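Local coordinates for protein major centromere autoantigen B (Homo sapiens, PDB 1HLV) that binds the CENP-B box of centromeric DNA through helix-turn-helix domains, kinking the DNA as it does so, at residues L80-A83 and W84-I88. Sequence-based numbering, arbitrary orientation.
Sequences LLIA and WFQQI
Leu-81 and Phe-85, one helical turn apart, are joined by a nearly straight helical hydrogen bond from Phe-85 N back to Leu-81 O (3.0 Å, N-H...O angle 169°), and their side chains belong to the tightly packed side of helix 75-88. The Phe-85 ring, with CG between its backbone N and carbonyl carbon (chi1 72°), folds back along the helix and lays one face over the backbone of Ile-82, with Ile-82 CA 4.0 Å from the ring centroid, a CH-pi contact. Ile-82 CG1 meets Phe-85 CZ at 4.0 Å. Beside it, Leu-81 and Trp-84 run in the same direction; Leu-81 CD1 touches Trp-84 CE3 at 3.8 Å, while Leu-81 O lies at the edge of the indole. Ile-88 CD1 lies over one face of that indole, offset toward its rim. The solvent side is looser: Ala-83, Gln-86 and Gln-87 are exposed, and the Gln-86 amide lies alongside Ile-82 CG2, with Gln-86 NE2 3.3 Å away. Within the Tc5 transposase-type DNA-binding domain, Leu-81, Ile-82 and Phe-85 pack on Phe-126 of helix 120-129; helix 97-111 meets Phe-85 through Leu-100, Leu-81 through Lys-103, and Trp-84 through Ile-99 and a cation-pi contact with Lys-103.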
loop_
_atom_site.group_PDB
_atom_site.type_symbol
_atom_site.label_atom_id
_atom_site.label_comp_id
_atom_site.label_asym_id
_atom_site.label_seq_id
_atom_site.Cartn_x
_atom_site.Cartn_y
_atom_site.Cartn_z
ATOM N N LEU C 80 -6.497 -3.644 -13.360
ATOM C CA LEU C 80 -6.982 -3.238 -14.674
ATOM C C LEU C 80 -7.586 -1.828 -14.664
ATOM O O LEU C 80 -7.316 -1.024 -15.556
ATOM C CB LEU C 80 -7.999 -4.265 -15.172
ATOM C CG LEU C 80 -7.311 -5.631 -15.347
ATOM C CD1 LEU C 80 -8.331 -6.757 -15.514
ATOM C CD2 LEU C 80 -6.354 -5.537 -16.537
ATOM N N LEU C 81 -8.384 -1.534 -13.639
ATOM C CA LEU C 81 -9.029 -0.234 -13.492
ATOM C C LEU C 81 -7.991 0.888 -13.417
ATOM O O LEU C 81 -8.119 1.924 -14.079
ATOM C CB LEU C 81 -9.892 -0.230 -12.226
ATOM C CG LEU C 81 -10.864 0.932 -12.008
ATOM C CD1 LEU C 81 -11.825 1.035 -13.189
ATOM C CD2 LEU C 81 -11.633 0.709 -10.719
ATOM N N ILE C 82 -6.959 0.683 -12.606
ATOM C CA ILE C 82 -5.907 1.683 -12.458
ATOM C C ILE C 82 -5.232 1.941 -13.797
ATOM O O ILE C 82 -5.135 3.088 -14.237
ATOM C CB ILE C 82 -4.843 1.229 -11.426
ATOM C CG1 ILE C 82 -5.411 1.376 -10.014
ATOM C CG2 ILE C 82 -3.568 2.038 -11.582
ATOM C CD1 ILE C 82 -4.520 0.834 -8.931
ATOM N N ALA C 83 -4.772 0.877 -14.445
ATOM C CA ALA C 83 -4.110 1.011 -15.731
ATOM C C ALA C 83 -4.985 1.832 -16.663
ATOM O O ALA C 83 -4.499 2.706 -17.388
ATOM C CB ALA C 83 -3.857 -0.356 -16.334
ATOM N N TRP C 84 -6.282 1.546 -16.624
ATOM C CA TRP C 84 -7.258 2.227 -17.463
ATOM C C TRP C 84 -7.361 3.740 -17.244
ATOM O O TRP C 84 -7.125 4.515 -18.171
ATOM C CB TRP C 84 -8.633 1.589 -17.269
ATOM C CG TRP C 84 -9.755 2.393 -17.854
ATOM C CD1 TRP C 84 -10.113 2.476 -19.174
ATOM C CD2 TRP C 84 -10.655 3.252 -17.139
ATOM N NE1 TRP C 84 -11.179 3.332 -19.321
ATOM C CE2 TRP C 84 -11.532 3.823 -18.090
ATOM C CE3 TRP C 84 -10.805 3.594 -15.785
ATOM C CZ2 TRP C 84 -12.548 4.720 -17.731
ATOM C CZ3 TRP C 84 -11.812 4.481 -15.428
ATOM C CH2 TRP C 84 -12.673 5.036 -16.400
ATOM N N PHE C 85 -7.715 4.170 -16.033
ATOM C CA PHE C 85 -7.849 5.599 -15.782
ATOM C C PHE C 85 -6.510 6.316 -15.727
ATOM O O PHE C 85 -6.439 7.529 -15.924
ATOM C CB PHE C 85 -8.665 5.876 -14.501
ATOM C CG PHE C 85 -7.951 5.561 -13.202
ATOM C CD1 PHE C 85 -6.757 6.193 -12.859
ATOM C CD2 PHE C 85 -8.524 4.688 -12.284
ATOM C CE1 PHE C 85 -6.151 5.961 -11.624
ATOM C CE2 PHE C 85 -7.929 4.450 -11.050
ATOM C CZ PHE C 85 -6.741 5.087 -10.718
ATOM N N GLN C 86 -5.451 5.563 -15.460
ATOM C CA GLN C 86 -4.115 6.136 -15.384
ATOM C C GLN C 86 -3.665 6.513 -16.789
ATOM O O GLN C 86 -2.764 7.327 -16.972
ATOM C CB GLN C 86 -3.156 5.117 -14.782
ATOM C CG GLN C 86 -2.170 5.711 -13.817
ATOM C CD GLN C 86 -1.584 4.662 -12.897
ATOM O OE1 GLN C 86 -0.946 3.704 -13.348
ATOM N NE2 GLN C 86 -1.804 4.833 -11.595
ATOM N N GLN C 87 -4.318 5.912 -17.774
ATOM C CA GLN C 87 -4.022 6.161 -19.175
ATOM C C GLN C 87 -4.787 7.404 -19.629
ATOM O O GLN C 87 -4.380 8.096 -20.567
ATOM C CB GLN C 87 -4.436 4.939 -19.994
ATOM C CG GLN C 87 -4.137 5.016 -21.475
ATOM C CD GLN C 87 -4.408 3.692 -22.172
ATOM O OE1 GLN C 87 -5.507 3.138 -22.075
ATOM N NE2 GLN C 87 -3.404 3.176 -22.879
ATOM N N ILE C 88 -5.904 7.673 -18.952
ATOM C CA ILE C 88 -6.735 8.839 -19.240
ATOM C C ILE C 88 -6.081 10.067 -18.614
ATOM O O ILE C 88 -6.079 11.151 -19.193
ATOM C CB ILE C 88 -8.154 8.687 -18.641
ATOM C CG1 ILE C 88 -8.914 7.570 -19.360
ATOM C CG2 ILE C 88 -8.907 10.008 -18.742
ATOM C CD1 ILE C 88 -10.277 7.256 -18.754
#